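PDB 3I7J: beta-lactamase Mb2281c from Mycobacterium bovis, which probably acts as a serine beta-lactamase-type hydrolase of the beta-lactamase and penicillin-binding-protein family, though its substrate is not established. Local coordinates for residues Lys43-Arg48 with Ala157-Asp162; Ala50-Glu55 with Pro166-Ala171. All coordinates share one frame; numbering follows the deposited sequence.

Contact 1: Lys43-Arg48 with Ala157-Asp162; sequences KPLVAR and AVFAGD
Phe159 reaches across to Leu45, Pro44 and Arg48 and makes up the tightly packed half of this helix-to-helix contact. A chi1 of -171° swings the Phe159 ring off its own helix, 153-164, toward helix 42-56, with one face against the Leu45 methyl CD2. That methyl stands 3.6 Å from the ring centroid and almost on the normal, a CH-pi contact centred on the six ring atoms. Around the rim the partners come in near the ring plane: Arg48 CB lies 3.9 Å from Phe159 CZ, and the carbonyl oxygen of Pro44, which also accepts the helical bond from Arg48 N, meets the same CZ at 3.5 Å. Pro44 CB adds an apolar touch on CE2.

The other half is looser and polar. The axes of the two segments come no closer than 11.9 Å and cross at 48°, a gap spanned by Phe159 in one half and by Arg48 and Asp162 in the other. Arg48, bent at chi2 and chi3, presents NE and NH1 to Asp162 OD2 in a salt bridge, with the guanidinium and carboxylate planes 87° apart; the exact position of OD2 is doubtful, and the details of this pairing with it. Each partner has a further hold: Arg48 NH2 bonds Gln51 OE1, and Asp162 OD1 accepts from Ser167 N. Partial exposure begins behind the interface, at Val158 and Gly161 of helix 153-164, whereas all five touching residues are buried.

Val127 of helix 119-131 and Met133 in the following loop also pack on Phe159, and Leu131 touches Asp162. Helix 42-56 meets helix 119-131 where Val46 touches Phe119, and the six-stranded antiparallel sheet where Pro44 touches His226 of strand 224-228.

Contact 2: Ala50-Glu55 with Pro166-Ala171; sequences AQVAVE and PSTVSA
The hydroxyl of Ser170 has two partners: it donates to Glu55 OE2, with OG 2.5 Å from OE2, and accepts from Met173 N. Beside it, the backbone N of Ser170 donates to Glu55 OE1 at 2.8 Å, with an N-H...O angle of 154°. Both carboxylate oxygens are met on their syn sides, each donor about 20° out of the carboxylate plane, a two-pronged grip that would fix the rotation of the Glu55 end group. Ser170 is the N-cap of helix 171-177. Its backbone N-H is taken up by a glutamate from the distant helix 42-56, whereas in a classical capping box the acceptor is the third residue of the same helix. One turn back, the contact becomes apolar. Val169 CG1, anti to the carbonyl carbon, meets Val52 CG2 at 3.7 Å, the two side chains lying aslant, and touches Gln51 CB at 4.0 Å. The same Val52 methyl rests 3.5 Å from Thr168 O. Val52 also touches Tyr122 and Ala126 of helix 119-131, while Glu55 lies at the exposed edge, against Met173.

Contacts 1 and 2 follow one another along helix 42-56, their centres 11 Å apart, and Asp162 joins them: besides Ser167, its OD1 meets Thr168 N at 2.9 Å, a probable hydrogen bond that ties the loop 166-171 to a residue near the end of helix 153-164. Arg48 belongs to both neighbourhoods, its CZ lying 3.5 Å from Val169 CG2. Ser40, just before helix 42-56, and Lys43, in its first turn, are consistent with the SxxK motif of serine beta-lactamases, and Lys43 NZ bonds Tyr99 OH. Contact 1 begins beside this probable active site, whereas Glu55 CD in contact 2 is 22.5 Å from Lys43 NZ.

Contact 1: Lys43-Arg48 with Ala157-Asp162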
loop_
_atom_site.group_PDB
_atom_site.type_symbol
_atom_site.label_atom_id
_atom_site.label_comp_id
_atom_site.label_asym_id
_atom_site.label_seq_id
_atom_site.Cartn_x
_atom_site.Cartn_y
_atom_site.Cartn_z
ATOM N N LYS A 43 3.868 0.548 3.301
ATOM C CA LYS A 43 4.373 -0.078 2.085
ATOM C C LYS A 43 4.080 0.622 0.766
ATOM O O LYS A 43 4.974 0.785 -0.047
ATOM C CB LYS A 43 3.937 -1.551 2.047
ATOM C CG LYS A 43 4.638 -2.385 3.133
ATOM C CD LYS A 43 4.596 -3.894 2.877
ATOM C CE LYS A 43 5.464 -4.648 3.893
ATOM N NZ LYS A 43 4.967 -4.519 5.309
ATOM N N PRO A 44 2.833 1.059 0.539
ATOM C CA PRO A 44 2.547 1.735 -0.733
ATOM C C PRO A 44 3.403 2.994 -0.908
ATOM O O PRO A 44 3.789 3.347 -2.029
ATOM C CB PRO A 44 1.051 2.048 -0.630
ATOM C CG PRO A 44 0.539 0.939 0.253
ATOM C CD PRO A 44 1.605 0.883 1.331
ATOM N N LEU A 45 3.710 3.662 0.200
ATOM C CA LEU A 45 4.524 4.875 0.147
ATOM C C LEU A 45 5.958 4.519 -0.239
ATOM O O LEU A 45 6.560 5.160 -1.106
ATOM C CB LEU A 45 4.509 5.593 1.504
ATOM C CG LEU A 45 3.162 6.110 2.018
ATOM C CD1 LEU A 45 3.352 6.722 3.398
ATOM C CD2 LEU A 45 2.597 7.161 1.058
ATOM N N VAL A 46 6.504 3.494 0.405
ATOM C CA VAL A 46 7.863 3.060 0.121
ATOM C C VAL A 46 7.933 2.505 -1.294
ATOM O O VAL A 46 8.907 2.744 -2.016
ATOM C CB VAL A 46 8.326 1.980 1.136
ATOM C CG1 VAL A 46 9.691 1.428 0.742
ATOM C CG2 VAL A 46 8.390 2.582 2.533
ATOM N N ALA A 47 6.903 1.764 -1.692
ATOM C CA ALA A 47 6.858 1.192 -3.038
ATOM C C ALA A 47 6.886 2.296 -4.095
ATOM O O ALA A 47 7.573 2.175 -5.112
ATOM C CB ALA A 47 5.607 0.355 -3.210
ATOM N N ARG A 48 6.138 3.371 -3.858
ATOM C CA ARG A 48 6.104 4.458 -4.826
ATOM C C ARG A 48 7.467 5.135 -4.889
ATOM O O ARG A 48 7.898 5.598 -5.952
ATOM C CB ARG A 48 5.031 5.479 -4.462
ATOM C CG ARG A 48 4.722 6.456 -5.585
ATOM C CD ARG A 48 4.216 5.716 -6.804
ATOM N NE ARG A 48 3.114 6.415 -7.454
ATOM C CZ ARG A 48 2.294 5.839 -8.322
ATOM N NH1 ARG A 48 1.318 6.538 -8.878
ATOM N NH2 ARG A 48 2.453 4.553 -8.624
ATOM N N ALA A 157 -4.981 11.167 1.154
ATOM C CA ALA A 157 -5.987 11.504 0.151
ATOM C C ALA A 157 -5.271 12.009 -1.099
ATOM O O ALA A 157 -5.640 11.663 -2.221
ATOM C CB ALA A 157 -6.921 12.581 0.691
ATOM N N VAL A 158 -4.250 12.835 -0.886
ATOM C CA VAL A 158 -3.442 13.378 -1.969
ATOM C C VAL A 158 -2.703 12.218 -2.640
ATOM O O VAL A 158 -2.611 12.152 -3.867
ATOM C CB VAL A 158 -2.402 14.396 -1.428
ATOM C CG1 VAL A 158 -1.478 14.851 -2.547
ATOM C CG2 VAL A 158 -3.119 15.599 -0.814
ATOM N N PHE A 159 -2.184 11.299 -1.828
ATOM C CA PHE A 159 -1.463 10.139 -2.345
ATOM C C PHE A 159 -2.390 9.316 -3.230
ATOM O O PHE A 159 -2.022 8.935 -4.347
ATOM C CB PHE A 159 -0.923 9.279 -1.195
ATOM C CG PHE A 159 0.003 8.183 -1.645
ATOM C CD1 PHE A 159 1.210 8.484 -2.281
ATOM C CD2 PHE A 159 -0.329 6.851 -1.446
ATOM C CE1 PHE A 159 2.075 7.472 -2.711
ATOM C CE2 PHE A 159 0.529 5.833 -1.872
ATOM C CZ PHE A 159 1.738 6.148 -2.509
ATOM N N ALA A 160 -3.601 9.065 -2.739
ATOM C CA ALA A 160 -4.589 8.299 -3.503
ATOM C C ALA A 160 -4.818 8.963 -4.861
ATOM O O ALA A 160 -5.117 8.290 -5.849
ATOM C CB ALA A 160 -5.909 8.216 -2.727
ATOM N N GLY A 161 -4.675 10.286 -4.901
ATOM C CA GLY A 161 -4.857 11.004 -6.148
ATOM C C GLY A 161 -3.784 10.606 -7.147
ATOM O O GLY A 161 -4.039 10.458 -8.344
ATOM N N ASP A 162 -2.570 10.418 -6.642
ATOM C CA ASP A 162 -1.446 10.035 -7.480
ATOM C C ASP A 162 -1.632 8.596 -7.964
ATOM O O ASP A 162 -1.164 8.227 -9.042
ATOM C CB ASP A 162 -0.144 10.163 -6.687
ATOM C CG ASP A 162 1.082 10.067 -7.561
ATOM O OD1 ASP A 162 1.272 10.959 -8.409
ATOM O OD2 ASP A 162 1.858 9.105 -7.405
#

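Contact 2: Ala50-Glu55 with Pro166-Ala171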
loop_
_atom_site.group_PDB
_atom_site.type_symbol
_atom_site.label_atom_id
_atom_site.label_comp_id
_atom_site.label_asym_id
_atom_site.label_seq_id
_atom_site.Cartn_x
_atom_site.Cartn_y
_atom_site.Cartn_z
ATOM N N ALA A 50 10.301 3.597 -4.363
ATOM C CA ALA A 50 11.164 2.667 -5.100
ATOM C C ALA A 50 10.880 2.742 -6.607
ATOM O O ALA A 50 11.769 2.519 -7.428
ATOM C CB ALA A 50 10.960 1.238 -4.603
ATOM N N GLN A 51 9.631 3.044 -6.952
ATOM C CA GLN A 51 9.228 3.175 -8.340
ATOM C C GLN A 51 9.861 4.437 -8.928
ATOM O O GLN A 51 10.330 4.434 -10.066
ATOM C CB GLN A 51 7.710 3.254 -8.446
ATOM C CG GLN A 51 7.006 1.914 -8.271
ATOM C CD GLN A 51 5.542 2.083 -7.913
ATOM O OE1 GLN A 51 4.898 3.031 -8.353
ATOM N NE2 GLN A 51 5.009 1.163 -7.116
ATOM N N VAL A 52 9.876 5.512 -8.149
ATOM C CA VAL A 52 10.480 6.753 -8.605
ATOM C C VAL A 52 11.981 6.518 -8.808
ATOM O O VAL A 52 12.562 7.005 -9.775
ATOM C CB VAL A 52 10.280 7.902 -7.578
ATOM C CG1 VAL A 52 11.065 9.137 -8.018
ATOM C CG2 VAL A 52 8.796 8.246 -7.469
ATOM N N ALA A 53 12.603 5.766 -7.898
ATOM C CA ALA A 53 14.034 5.474 -7.993
ATOM C C ALA A 53 14.378 4.721 -9.283
ATOM O O ALA A 53 15.419 4.974 -9.901
ATOM C CB ALA A 53 14.494 4.676 -6.783
ATOM N N VAL A 54 13.509 3.802 -9.690
ATOM C CA VAL A 54 13.731 3.060 -10.914
ATOM C C VAL A 54 13.705 4.039 -12.080
ATOM O O VAL A 54 14.556 3.984 -12.971
ATOM C CB VAL A 54 12.639 1.973 -11.139
ATOM C CG1 VAL A 54 12.783 1.352 -12.526
ATOM C CG2 VAL A 54 12.763 0.884 -10.075
ATOM N N GLU A 55 12.739 4.953 -12.073
ATOM C CA GLU A 55 12.641 5.931 -13.155
ATOM C C GLU A 55 13.800 6.927 -13.171
ATOM O O GLU A 55 14.144 7.442 -14.233
ATOM C CB GLU A 55 11.288 6.660 -13.103
ATOM C CG GLU A 55 10.113 5.701 -13.289
ATOM C CD GLU A 55 8.934 6.312 -14.029
ATOM O OE1 GLU A 55 8.281 7.219 -13.493
ATOM O OE2 GLU A 55 8.658 5.877 -15.147
ATOM N N PRO A 166 -1.507 8.905 -12.025
ATOM C CA PRO A 166 -0.066 8.987 -11.762
ATOM C C PRO A 166 0.636 10.264 -12.183
ATOM O O PRO A 166 0.498 10.713 -13.315
ATOM C CB PRO A 166 0.482 7.758 -12.482
ATOM C CG PRO A 166 -0.500 7.556 -13.598
ATOM C CD PRO A 166 -1.807 7.754 -12.894
ATOM N N SER A 167 1.382 10.849 -11.253
ATOM C CA SER A 167 2.139 12.054 -11.539
ATOM C C SER A 167 3.574 11.889 -11.056
ATOM O O SER A 167 4.521 12.330 -11.713
ATOM C CB SER A 167 1.524 13.262 -10.848
ATOM O OG SER A 167 2.261 14.427 -11.170
ATOM N N THR A 168 3.721 11.258 -9.898
ATOM C CA THR A 168 5.025 11.022 -9.295
ATOM C C THR A 168 5.838 10.016 -10.115
ATOM O O THR A 168 7.059 9.947 -9.987
ATOM C CB THR A 168 4.856 10.520 -7.845
ATOM O OG1 THR A 168 6.039 10.813 -7.101
ATOM C CG2 THR A 168 4.617 9.038 -7.815
ATOM N N VAL A 169 5.148 9.235 -10.944
ATOM C CA VAL A 169 5.787 8.258 -11.823
ATOM C C VAL A 169 5.046 8.301 -13.163
ATOM O O VAL A 169 3.957 8.864 -13.255
ATOM C CB VAL A 169 5.736 6.789 -11.260
ATOM C CG1 VAL A 169 6.456 6.714 -9.922
ATOM C CG2 VAL A 169 4.296 6.308 -11.122
ATOM N N SER A 170 5.636 7.715 -14.196
ATOM C CA SER A 170 5.020 7.696 -15.514
ATOM C C SER A 170 3.816 6.775 -15.533
ATOM O O SER A 170 3.697 5.863 -14.712
ATOM C CB SER A 170 6.019 7.201 -16.551
ATOM O OG SER A 170 6.371 5.855 -16.267
ATOM N N ALA A 171 2.929 7.008 -16.488
ATOM C CA ALA A 171 1.744 6.181 -16.630
ATOM C C ALA A 171 2.144 4.717 -16.841
ATOM O O ALA A 171 1.447 3.808 -16.386
ATOM C CB ALA A 171 0.902 6.677 -17.815
#